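PDB 3CGX: putative nucleotide-diphospho-sugar transferase from Desulfovibrio desulfuricans subsp. desulfuricans, which probably transfers a sugar from a nucleotide-diphospho-sugar donor to an acceptor, as a GT-A-type glycosyltransferase relative whose own substrates remain unestablished. Local coordinates for residues L8-Y13 / K92-K97; D42-L47 / A52-C57; A71-G74 / M78-A81; V107-D112 / E119-A124. All coordinates share one frame; numbering follows the deposited sequence.

Interaction 1: L8-Y13 / K92-K97; sequences LFFVKY and KHAMQK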
loop_
_atom_site.group_PDB
_atom_site.type_symbol
_atom_site.label_atom_id
_atom_site.label_comp_id
_atom_site.label_asym_id
_atom_site.label_seq_id
_atom_site.Cartn_x
_atom_site.Cartn_y
_atom_site.Cartn_z
ATOM N N LEU A 8 6.678 -5.053 3.195
ATOM C CA LEU A 8 6.398 -5.421 1.812
ATOM C C LEU A 8 5.467 -4.371 1.232
ATOM O O LEU A 8 4.319 -4.208 1.673
ATOM C CB LEU A 8 5.765 -6.781 1.710
ATOM C CG LEU A 8 6.454 -7.915 2.449
ATOM C CD1 LEU A 8 5.623 -9.226 2.405
ATOM C CD2 LEU A 8 7.910 -8.087 1.934
ATOM N N PHE A 9 5.981 -3.689 0.225
ATOM C CA PHE A 9 5.340 -2.510 -0.380
ATOM C C PHE A 9 4.881 -2.833 -1.804
ATOM O O PHE A 9 5.662 -3.015 -2.696
ATOM C CB PHE A 9 6.303 -1.328 -0.286
ATOM C CG PHE A 9 5.757 0.008 -0.802
ATOM C CD1 PHE A 9 4.471 0.439 -0.478
ATOM C CD2 PHE A 9 6.565 0.872 -1.536
ATOM C CE1 PHE A 9 4.015 1.703 -0.879
ATOM C CE2 PHE A 9 6.064 2.141 -1.960
ATOM C CZ PHE A 9 4.777 2.513 -1.636
ATOM N N PHE A 10 3.571 -2.954 -1.964
ATOM C CA PHE A 10 2.945 -3.393 -3.208
ATOM C C PHE A 10 2.650 -2.214 -4.106
ATOM O O PHE A 10 1.935 -1.271 -3.733
ATOM C CB PHE A 10 1.662 -4.210 -2.891
ATOM C CG PHE A 10 1.881 -5.682 -2.717
ATOM C CD1 PHE A 10 2.965 -6.181 -2.006
ATOM C CD2 PHE A 10 0.949 -6.601 -3.240
ATOM C CE1 PHE A 10 3.164 -7.535 -1.904
ATOM C CE2 PHE A 10 1.120 -7.961 -3.081
ATOM C CZ PHE A 10 2.220 -8.437 -2.430
ATOM N N VAL A 11 3.250 -2.278 -5.300
ATOM C CA VAL A 11 3.256 -1.226 -6.316
ATOM C C VAL A 11 3.030 -1.805 -7.721
ATOM O O VAL A 11 3.102 -2.994 -7.942
ATOM C CB VAL A 11 4.638 -0.448 -6.291
ATOM C CG1 VAL A 11 4.922 0.193 -4.895
ATOM C CG2 VAL A 11 5.840 -1.366 -6.732
ATOM N N LYS A 12 2.679 -0.940 -8.639
ATOM C CA LYS A 12 2.672 -1.217 -10.082
ATOM C C LYS A 12 3.469 -0.118 -10.827
ATOM O O LYS A 12 3.456 1.058 -10.434
ATOM C CB LYS A 12 1.250 -1.285 -10.622
ATOM C CG LYS A 12 1.131 -1.692 -12.067
ATOM C CD LYS A 12 -0.278 -2.025 -12.486
ATOM C CE LYS A 12 -0.333 -2.398 -13.989
ATOM N NZ LYS A 12 -1.733 -2.639 -14.350
ATOM N N TYR A 13 4.177 -0.515 -11.889
ATOM C CA TYR A 13 4.930 0.467 -12.673
ATOM C C TYR A 13 3.896 1.479 -13.207
ATOM O O TYR A 13 2.882 1.089 -13.766
ATOM C CB TYR A 13 5.774 -0.133 -13.808
ATOM C CG TYR A 13 6.710 0.920 -14.298
ATOM C CD1 TYR A 13 7.928 1.134 -13.655
ATOM C CD2 TYR A 13 6.347 1.773 -15.355
ATOM C CE1 TYR A 13 8.793 2.179 -14.048
ATOM C CE2 TYR A 13 7.197 2.819 -15.758
ATOM C CZ TYR A 13 8.411 3.024 -15.077
ATOM O OH TYR A 13 9.267 4.050 -15.425
ATOM N N LYS A 92 -0.017 -13.676 0.009
ATOM C CA LYS A 92 0.409 -14.885 0.723
ATOM C C LYS A 92 1.838 -15.274 0.378
ATOM O O LYS A 92 2.676 -15.533 1.265
ATOM C CB LYS A 92 -0.507 -16.072 0.372
ATOM C CG LYS A 92 -0.260 -17.269 1.235
ATOM C CD LYS A 92 -0.885 -18.498 0.634
ATOM C CE LYS A 92 -2.369 -18.369 0.444
ATOM N NZ LYS A 92 -2.938 -19.716 -0.057
ATOM N N HIS A 93 2.141 -15.276 -0.921
ATOM C CA HIS A 93 3.486 -15.647 -1.373
ATOM C C HIS A 93 4.587 -14.669 -0.906
ATOM O O HIS A 93 5.674 -15.077 -0.462
ATOM C CB HIS A 93 3.508 -15.820 -2.886
ATOM C CG HIS A 93 2.658 -16.958 -3.362
ATOM N ND1 HIS A 93 2.098 -17.007 -4.626
ATOM C CD2 HIS A 93 2.219 -18.070 -2.712
ATOM C CE1 HIS A 93 1.391 -18.121 -4.749
ATOM N NE2 HIS A 93 1.435 -18.775 -3.597
ATOM N N ALA A 94 4.281 -13.382 -0.933
ATOM C CA ALA A 94 5.271 -12.367 -0.542
ATOM C C ALA A 94 5.556 -12.463 0.983
ATOM O O ALA A 94 6.702 -12.446 1.446
ATOM C CB ALA A 94 4.793 -10.966 -0.947
HETATM N N MSE A 95 4.502 -12.614 1.763
HETATM C CA MSE A 95 4.673 -12.731 3.210
HETATM C C MSE A 95 5.384 -14.042 3.599
HETATM O O MSE A 95 6.297 -14.078 4.447
HETATM C CB MSE A 95 3.305 -12.661 3.877
HETATM C CG MSE A 95 2.596 -11.352 3.637
HETATM SE SE MSE A 95 1.171 -10.940 4.964
HETATM C CE MSE A 95 2.447 -10.418 6.321
ATOM N N GLN A 96 4.977 -15.114 2.934
ATOM C CA GLN A 96 5.539 -16.430 3.179
ATOM C C GLN A 96 7.016 -16.405 2.889
ATOM O O GLN A 96 7.814 -16.945 3.634
ATOM C CB GLN A 96 4.851 -17.511 2.333
ATOM C CG GLN A 96 5.447 -18.886 2.620
ATOM C CD GLN A 96 5.135 -19.365 4.034
ATOM O OE1 GLN A 96 6.027 -19.470 4.871
ATOM N NE2 GLN A 96 3.861 -19.616 4.308
ATOM N N LYS A 97 7.383 -15.725 1.819
ATOM C CA LYS A 97 8.787 -15.606 1.417
ATOM C C LYS A 97 9.615 -14.836 2.436
ATOM O O LYS A 97 10.780 -15.191 2.755
ATOM C CB LYS A 97 8.870 -14.925 0.063
ATOM C CG LYS A 97 10.229 -14.465 -0.377
ATOM C CD LYS A 97 11.115 -15.558 -0.862
ATOM C CE LYS A 97 12.308 -14.945 -1.617
ATOM N NZ LYS A 97 12.961 -13.808 -0.886
#

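Interaction 2: D42-L47 / A52-C57; sequences DMLQGL and ADLHIC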
loop_
_atom_site.group_PDB
_atom_site.type_symbol
_atom_site.label_atom_id
_atom_site.label_comp_id
_atom_site.label_asym_id
_atom_site.label_seq_id
_atom_site.Cartn_x
_atom_site.Cartn_y
_atom_site.Cartn_z
ATOM N N ASP A 42 6.829 9.342 -2.809
ATOM C CA ASP A 42 6.678 9.949 -1.511
ATOM C C ASP A 42 6.604 8.919 -0.398
ATOM O O ASP A 42 7.243 9.093 0.657
ATOM C CB ASP A 42 5.429 10.855 -1.429
ATOM C CG ASP A 42 5.537 12.101 -2.306
ATOM O OD1 ASP A 42 6.633 12.405 -2.761
ATOM O OD2 ASP A 42 4.499 12.728 -2.559
HETATM N N MSE A 43 5.817 7.860 -0.601
HETATM C CA MSE A 43 5.707 6.809 0.434
HETATM C C MSE A 43 7.054 6.126 0.674
HETATM O O MSE A 43 7.420 5.882 1.830
HETATM C CB MSE A 43 4.627 5.790 0.074
HETATM C CG MSE A 43 3.197 6.359 0.043
HETATM SE SE MSE A 43 1.914 5.011 -0.376
HETATM C CE MSE A 43 1.958 4.055 1.354
ATOM N N LEU A 44 7.787 5.861 -0.393
ATOM C CA LEU A 44 9.119 5.218 -0.314
ATOM C C LEU A 44 10.101 6.031 0.510
ATOM O O LEU A 44 10.840 5.479 1.347
ATOM C CB LEU A 44 9.678 4.905 -1.719
ATOM C CG LEU A 44 11.053 4.238 -1.804
ATOM C CD1 LEU A 44 10.939 2.833 -1.228
ATOM C CD2 LEU A 44 11.634 4.246 -3.270
ATOM N N GLN A 45 10.078 7.343 0.314
ATOM C CA GLN A 45 10.930 8.236 1.064
ATOM C C GLN A 45 10.670 8.102 2.565
ATOM O O GLN A 45 11.614 8.041 3.374
ATOM C CB GLN A 45 10.732 9.681 0.569
ATOM C CG GLN A 45 11.547 10.704 1.295
ATOM C CD GLN A 45 11.461 12.058 0.614
ATOM O OE1 GLN A 45 10.488 12.366 -0.103
ATOM N NE2 GLN A 45 12.481 12.864 0.808
ATOM N N GLY A 46 9.400 8.044 2.923
ATOM C CA GLY A 46 8.970 7.818 4.293
ATOM C C GLY A 46 9.302 6.413 4.838
ATOM O O GLY A 46 9.869 6.272 5.921
ATOM N N LEU A 47 8.994 5.372 4.070
ATOM C CA LEU A 47 9.278 3.984 4.475
ATOM C C LEU A 47 10.774 3.634 4.567
ATOM O O LEU A 47 11.185 2.927 5.503
ATOM C CB LEU A 47 8.643 3.001 3.504
ATOM C CG LEU A 47 7.111 3.047 3.473
ATOM C CD1 LEU A 47 6.622 2.089 2.361
ATOM C CD2 LEU A 47 6.497 2.729 4.888
ATOM N N ALA A 52 13.218 -1.154 9.670
ATOM C CA ALA A 52 12.710 -2.313 8.984
ATOM C C ALA A 52 13.313 -2.347 7.588
ATOM O O ALA A 52 13.542 -1.310 6.993
ATOM C CB ALA A 52 11.201 -2.266 8.902
ATOM N N ASP A 53 13.550 -3.553 7.073
ATOM C CA ASP A 53 13.968 -3.732 5.696
ATOM C C ASP A 53 12.732 -3.535 4.825
ATOM O O ASP A 53 11.573 -3.804 5.228
ATOM C CB ASP A 53 14.538 -5.138 5.444
ATOM C CG ASP A 53 15.886 -5.391 6.138
ATOM O OD1 ASP A 53 16.559 -4.433 6.572
ATOM O OD2 ASP A 53 16.284 -6.566 6.189
ATOM N N LEU A 54 12.978 -3.104 3.604
ATOM C CA LEU A 54 11.882 -2.843 2.670
ATOM C C LEU A 54 12.040 -3.612 1.367
ATOM O O LEU A 54 13.101 -3.630 0.759
ATOM C CB LEU A 54 11.789 -1.360 2.423
ATOM C CG LEU A 54 10.812 -0.862 1.358
ATOM C CD1 LEU A 54 9.423 -0.893 1.938
ATOM C CD2 LEU A 54 11.208 0.563 0.910
ATOM N N HIS A 55 10.983 -4.329 1.008
ATOM C CA HIS A 55 10.923 -5.072 -0.257
ATOM C C HIS A 55 9.823 -4.506 -1.093
ATOM O O HIS A 55 8.663 -4.519 -0.678
ATOM C CB HIS A 55 10.632 -6.533 -0.012
ATOM C CG HIS A 55 11.744 -7.242 0.689
ATOM N ND1 HIS A 55 11.818 -8.606 0.774
ATOM C CD2 HIS A 55 12.832 -6.764 1.323
ATOM C CE1 HIS A 55 12.916 -8.939 1.423
ATOM N NE2 HIS A 55 13.551 -7.838 1.760
ATOM N N ILE A 56 10.201 -4.002 -2.262
ATOM C CA ILE A 56 9.263 -3.413 -3.175
ATOM C C ILE A 56 8.769 -4.498 -4.123
ATOM O O ILE A 56 9.524 -5.070 -4.933
ATOM C CB ILE A 56 9.888 -2.224 -3.950
ATOM C CG1 ILE A 56 10.360 -1.116 -2.987
ATOM C CG2 ILE A 56 8.898 -1.679 -5.013
ATOM C CD1 ILE A 56 11.278 -0.076 -3.643
ATOM N N CYS A 57 7.483 -4.813 -3.994
ATOM C CA CYS A 57 6.859 -5.950 -4.706
ATOM C C CYS A 57 5.906 -5.452 -5.766
ATOM O O CYS A 57 4.857 -4.878 -5.446
ATOM C CB CYS A 57 6.110 -6.842 -3.700
ATOM S SG CYS A 57 7.109 -7.486 -2.358
HETATM O O HOH W 1 12.848 0.730 5.453
#

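Interaction 3: A71-G74 / M78-A81; sequences AWLG and MFAA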
loop_
_atom_site.group_PDB
_atom_site.type_symbol
_atom_site.label_atom_id
_atom_site.label_comp_id
_atom_site.label_asym_id
_atom_site.label_seq_id
_atom_site.Cartn_x
_atom_site.Cartn_y
_atom_site.Cartn_z
ATOM N N ALA A 71 15.767 2.124 -12.534
ATOM C CA ALA A 71 15.953 3.448 -13.126
ATOM C C ALA A 71 15.021 4.482 -12.507
ATOM O O ALA A 71 15.324 5.665 -12.467
ATOM C CB ALA A 71 15.801 3.403 -14.668
ATOM N N TRP A 72 13.888 4.020 -12.017
ATOM C CA TRP A 72 12.871 4.922 -11.449
ATOM C C TRP A 72 13.139 5.231 -9.965
ATOM O O TRP A 72 13.367 6.384 -9.596
ATOM C CB TRP A 72 11.466 4.335 -11.625
ATOM C CG TRP A 72 10.369 5.083 -10.877
ATOM C CD1 TRP A 72 10.344 6.404 -10.573
ATOM C CD2 TRP A 72 9.156 4.533 -10.369
ATOM N NE1 TRP A 72 9.195 6.726 -9.884
ATOM C CE2 TRP A 72 8.442 5.595 -9.747
ATOM C CE3 TRP A 72 8.610 3.251 -10.353
ATOM C CZ2 TRP A 72 7.217 5.410 -9.139
ATOM C CZ3 TRP A 72 7.392 3.052 -9.737
ATOM C CH2 TRP A 72 6.704 4.128 -9.135
ATOM N N LEU A 73 13.128 4.179 -9.156
ATOM C CA LEU A 73 13.286 4.282 -7.683
ATOM C C LEU A 73 14.720 4.094 -7.166
ATOM O O LEU A 73 15.011 4.439 -6.039
ATOM C CB LEU A 73 12.315 3.320 -6.989
ATOM C CG LEU A 73 10.855 3.602 -7.336
ATOM C CD1 LEU A 73 9.937 2.519 -6.818
ATOM C CD2 LEU A 73 10.434 4.976 -6.751
ATOM N N GLY A 74 15.629 3.631 -8.004
ATOM C CA GLY A 74 17.034 3.520 -7.615
ATOM C C GLY A 74 17.523 2.102 -7.542
ATOM O O GLY A 74 16.775 1.204 -7.143
HETATM N N MSE A 78 15.513 -3.148 -2.927
HETATM C CA MSE A 78 15.218 -4.552 -3.190
HETATM C C MSE A 78 13.851 -4.619 -3.857
HETATM O O MSE A 78 12.836 -4.153 -3.313
HETATM C CB MSE A 78 15.243 -5.370 -1.892
HETATM C CG MSE A 78 16.598 -5.360 -1.268
HETATM SE SE MSE A 78 16.704 -6.383 0.424
HETATM C CE MSE A 78 15.937 -5.037 1.694
ATOM N N PHE A 79 13.841 -5.181 -5.060
ATOM C CA PHE A 79 12.637 -5.296 -5.866
ATOM C C PHE A 79 12.373 -6.778 -6.120
ATOM O O PHE A 79 13.310 -7.548 -6.279
ATOM C CB PHE A 79 12.800 -4.606 -7.221
ATOM C CG PHE A 79 13.128 -3.129 -7.157
ATOM C CD1 PHE A 79 12.107 -2.189 -6.981
ATOM C CD2 PHE A 79 14.416 -2.668 -7.374
ATOM C CE1 PHE A 79 12.391 -0.825 -6.934
ATOM C CE2 PHE A 79 14.706 -1.275 -7.329
ATOM C CZ PHE A 79 13.693 -0.380 -7.110
ATOM N N ALA A 80 11.098 -7.153 -6.151
ATOM C CA ALA A 80 10.672 -8.515 -6.516
ATOM C C ALA A 80 9.332 -8.442 -7.188
ATOM O O ALA A 80 8.492 -7.627 -6.795
ATOM C CB ALA A 80 10.594 -9.438 -5.291
ATOM N N ALA A 81 9.125 -9.293 -8.204
ATOM C CA ALA A 81 7.809 -9.411 -8.830
ATOM C C ALA A 81 6.882 -10.067 -7.829
ATOM O O ALA A 81 7.268 -10.953 -7.090
ATOM C CB ALA A 81 7.815 -10.222 -10.170
#

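Interaction 4: V107-D112 / E119-A124; sequences VLMGSD and ELVQKA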
loop_
_atom_site.group_PDB
_atom_site.type_symbol
_atom_site.label_atom_id
_atom_site.label_comp_id
_atom_site.label_asym_id
_atom_site.label_seq_id
_atom_site.Cartn_x
_atom_site.Cartn_y
_atom_site.Cartn_z
ATOM N N VAL A 107 4.987 -6.570 7.692
ATOM C CA VAL A 107 3.778 -5.846 7.294
ATOM C C VAL A 107 3.769 -5.679 5.773
ATOM O O VAL A 107 4.799 -5.445 5.133
ATOM C CB VAL A 107 3.576 -4.458 8.039
ATOM C CG1 VAL A 107 3.505 -4.656 9.599
ATOM C CG2 VAL A 107 4.636 -3.528 7.686
ATOM N N LEU A 108 2.592 -5.859 5.197
ATOM C CA LEU A 108 2.398 -5.686 3.760
ATOM C C LEU A 108 1.381 -4.551 3.563
ATOM O O LEU A 108 0.315 -4.534 4.149
ATOM C CB LEU A 108 1.961 -7.019 3.130
ATOM C CG LEU A 108 1.753 -7.169 1.615
ATOM C CD1 LEU A 108 1.726 -8.685 1.243
ATOM C CD2 LEU A 108 0.493 -6.483 1.176
HETATM N N MSE A 109 1.725 -3.588 2.726
HETATM C CA MSE A 109 0.846 -2.488 2.477
HETATM C C MSE A 109 0.844 -2.066 1.050
HETATM O O MSE A 109 1.799 -2.317 0.314
HETATM C CB MSE A 109 1.294 -1.324 3.340
HETATM C CG MSE A 109 2.618 -0.721 2.952
HETATM SE SE MSE A 109 3.163 0.531 4.417
HETATM C CE MSE A 109 1.787 1.858 4.231
ATOM N N GLY A 110 -0.229 -1.390 0.676
ATOM C CA GLY A 110 -0.392 -0.907 -0.682
ATOM C C GLY A 110 0.156 0.499 -0.895
ATOM O O GLY A 110 0.712 1.133 0.010
ATOM N N SER A 111 -0.035 0.996 -2.105
ATOM C CA SER A 111 0.597 2.239 -2.494
ATOM C C SER A 111 -0.392 3.325 -2.924
ATOM O O SER A 111 -0.017 4.251 -3.656
ATOM C CB SER A 111 1.572 1.960 -3.661
ATOM O OG SER A 111 1.017 1.096 -4.610
ATOM N N ASP A 112 -1.619 3.209 -2.436
ATOM C CA ASP A 112 -2.722 4.140 -2.786
ATOM C C ASP A 112 -3.086 5.090 -1.649
ATOM O O ASP A 112 -4.125 5.729 -1.706
ATOM C CB ASP A 112 -4.001 3.328 -3.149
ATOM C CG ASP A 112 -3.797 2.464 -4.363
ATOM O OD1 ASP A 112 -3.419 2.997 -5.439
ATOM O OD2 ASP A 112 -3.903 1.238 -4.214
ATOM N N GLU A 119 5.002 6.881 10.748
ATOM C CA GLU A 119 5.129 6.517 12.146
ATOM C C GLU A 119 4.066 5.501 12.485
ATOM O O GLU A 119 4.233 4.751 13.426
ATOM C CB GLU A 119 5.090 7.711 13.113
ATOM C CG GLU A 119 3.929 8.685 12.962
ATOM C CD GLU A 119 4.210 9.826 12.038
ATOM O OE1 GLU A 119 4.730 9.591 10.939
ATOM O OE2 GLU A 119 3.864 10.967 12.411
ATOM N N LEU A 120 2.959 5.456 11.738
ATOM C CA LEU A 120 1.929 4.427 12.024
ATOM C C LEU A 120 2.358 3.027 11.556
ATOM O O LEU A 120 1.971 2.014 12.119
ATOM C CB LEU A 120 0.556 4.790 11.438
ATOM C CG LEU A 120 -0.157 5.941 12.172
ATOM C CD1 LEU A 120 -1.527 6.223 11.552
ATOM C CD2 LEU A 120 -0.277 5.608 13.644
ATOM N N VAL A 121 3.183 3.006 10.538
ATOM C CA VAL A 121 3.783 1.749 10.044
ATOM C C VAL A 121 4.776 1.244 11.076
ATOM O O VAL A 121 4.826 0.028 11.367
ATOM C CB VAL A 121 4.499 1.949 8.698
ATOM C CG1 VAL A 121 5.146 0.613 8.209
ATOM C CG2 VAL A 121 3.523 2.468 7.665
ATOM N N GLN A 122 5.564 2.178 11.608
ATOM C CA GLN A 122 6.461 1.853 12.719
ATOM C C GLN A 122 5.668 1.387 13.947
ATOM O O GLN A 122 6.015 0.408 14.609
ATOM C CB GLN A 122 7.324 3.025 13.101
ATOM C CG GLN A 122 8.356 2.693 14.148
ATOM C CD GLN A 122 9.406 1.775 13.603
ATOM O OE1 GLN A 122 10.118 2.133 12.661
ATOM N NE2 GLN A 122 9.500 0.570 14.168
ATOM N N LYS A 123 4.590 2.077 14.248
ATOM C CA LYS A 123 3.756 1.684 15.371
ATOM C C LYS A 123 3.237 0.254 15.186
ATOM O O LYS A 123 3.257 -0.574 16.126
ATOM C CB LYS A 123 2.581 2.666 15.560
ATOM C CG LYS A 123 1.699 2.319 16.770
ATOM C CD LYS A 123 0.702 3.459 17.036
ATOM C CE LYS A 123 -0.231 3.193 18.168
ATOM N NZ LYS A 123 -0.910 1.893 17.954
ATOM N N ALA A 124 2.755 -0.037 13.991
ATOM C CA ALA A 124 2.281 -1.388 13.663
ATOM C C ALA A 124 3.362 -2.447 13.919
ATOM O O ALA A 124 3.104 -3.493 14.518
ATOM C CB ALA A 124 1.772 -1.455 12.190
#

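Interaction 1: L8-Y13 / K92-K97
Leu-8 reaches from strand 5-11 onto helix 87-100, and its side chain shows how a strand residue can engage a helix with a single methyl group. Its CB and CG stop short of segment 92-97. The first torsion (chi1 -50°) sets CG opposite the carbonyl carbon and beside the backbone N, and from there the two methyls part company. CD2 turns toward strand 53-58, where the side chain packs on His-55. CD1 continues to the helix and settles over the face of the peptide group joining Ala-94 to Met-95: Leu-8 CD1 lies 3.5 Å from Ala-94 O and 3.6 Å from Met-95 N. The same methyl is wedged between two side chains, with Leu-8 CD1 at 3.9 Å from both Ala-94 CB and the selenomethionine's Met-95 CG.

Two residues along the strand, Phe-10 meets the same alanine in a different way. Its ring offers an edge, and Ala-94 CB sits close to the ring plane, straddling the CE1-CZ bond at 3.9 Å from Phe-10 CZ. The small Ala-94 thus receives a methyl and an aromatic rim together. Met-95 continues past this pair to pack on Val-106 and Leu-108 of strand 105-109.

Segment axes pass 10.1 Å apart and run nearly antiparallel, at 153°. Strand residues alternate: Leu-8 and Phe-10 meet helix 87-100, whereas Phe-9 and Val-11 pack against helix 29-47. Parallel strands covered by helices on both faces are the alpha/beta sandwich of a Rossmann-like fold, consistent with the nucleotide-sugar-binding half of a GT-A enzyme.

Interaction 2: D42-L47 / A52-C57
Helix 42-47 runs back across strand 53-57 at 157° with 10.5 Å between the segment axes, and the closest CA pair is Leu-47 with Leu-54, 7.5 Å apart. It is the second half of a beta-alpha-beta crossover: strand 5-11 leads by way of helices 21-27 and 29-47 to strand 53-58, its parallel neighbour in the sheet of this Rossmann-like fold.

The joint is made of aliphatic side chains, and Leu-54 occupies its middle. That residue divides its two methyls between successive turns of the helix, CD1 facing Leu-47 and CD2 facing Leu-44. Leu-47 meets it at about a right angle, with Leu-47 CD1 and Leu-54 CD1 4.1 Å apart. The pair Leu-44 CD1 and Leu-54 CD2 is modelled closer than two carbons can lie, so the exact fit at this point is doubtful. More secure is the neighbouring approach, in which Leu-44 CD1 stands 3.8 Å from Ile-56 CD1, again with the side chains at about a right angle. Leu-44 gets there because its CG is turned opposite the backbone N (chi1 180°), which carries the branch over to the strand although its CB is not aimed straight at it. On another side of the helix, Asp-42 binds the hydroxyls of Ser-214 and Thr-215.

Beside the loop that joins helix to strand, the contact becomes polar. A water sits between the carbonyl oxygens at the two ends of that loop, 2.8 Å from Leu-47 O and 2.6 Å from Ala-52 O; further acceptors compete for its two protons, so it cannot serve all of them at once.

Interaction 3: A71-G74 / M78-A81
The ring of Phe-79 meets the C-terminal end of helix 65-73 and the glycine after it with its edge: Leu-73 CB and Gly-74 O both lie in the ring plane, spread along the far rim. Gly-74 O approaches Phe-79 CE2 to 3.2 Å, a carbonyl oxygen set against the electropositive border of an aromatic ring. Further round, Phe-79 CZ is 4.0 Å from Leu-73 CB, and Phe-79 CE1 also touches Leu-73 CD1 at 4.1 Å. A second flat group lies behind: the indole of Trp-72 has Leu-73 CG 3.6 Å above one face, displaced toward the rim, which places the leucine between two aromatic side chains.

These residues close a beta-alpha-beta unit in which strand 53-58 passes through helix 65-73 into strand 78-81, an outermost strand of the sheet. Gly-74 is the first residue to leave helical geometry, and its positive phi of 114° turns the chain out of the helix beside the phenylalanine. Beyond the unit, helix 29-47 flanks Leu-73 through Val-40 and Leu-44, while Trp-72 hydrogen-bonds through NE1 to Gln-41 and makes a cation-pi contact with Arg-37. Ile-56, on the adjacent strand, also packs against the Phe-79 ring.

Interaction 4: V107-D112 / E119-A124
In the strand-loop-helix element of this GT-A-type fold, strand 105-109 is followed by helix 118-127, which folds back over it, and Val-107, Met-109, Val-121 and Ala-124 fill the interface. The segment axes run at 147°, 10.3 Å apart. Between the two elements the chain passes through Gly-110, Ser-111 and Asp-112, at the strand end where GT-A glycosyltransferases commonly carry their acidic DXD motif. Gly-Ser-Asp is not a canonical DXD, and any equivalence of Asp-112 is only inferred; it forms a salt bridge with Lys-20.

Val-121 is the hub, giving one methyl to each strand residue. Its CG1 lies 4.2 Å from Val-107 CG2, whereas CG2 is directed at the selenomethionine. One turn along, the touch is looser, with Val-107 CG1 4.5 Å from Ala-124 CB. Both strand residues project from the same side of the sheet; Leu-108 between them packs on Met-91 and Met-95 of helix 87-100. Leu-50 joins Val-121 from the loop after helix 29-47.

Met-109 approaches Val-121 at about a right angle. Its CG stands between backbone N and carbonyl carbon (chi1 68°), and a bend at chi3 of -66° folds the tip of the side chain, laying both last atoms on one methyl: Met-109 SE is 3.8 Å and Met-109 CE 3.9 Å from Val-121 CG2.

How the interactions relate
Interactions 1, 2 and 4 are buried, each setting a helix nearly antiparallel on one of three adjacent strands; interaction 3 lies at the surface, by the sheet's edge. Backbone hydrogen bonds tie them together: Phe-9 N to His-55 O (2.9 Å), Leu-8 N to Val-107 O, and Ile-56 N to Met-78 O. Interaction 1 covers one sheet face, while interactions 2 and 4 share the other and meet where Leu-47 CD2 lies 4.0 Å from Met-109 SE. Chemistry follows place: methyls, selenium and the edge of Phe-10 fill the core, a water bridges two backbone carbonyls in interaction 2, and a carbonyl meets an aromatic edge in interaction 3, about 19 Å centre to centre from interaction 4.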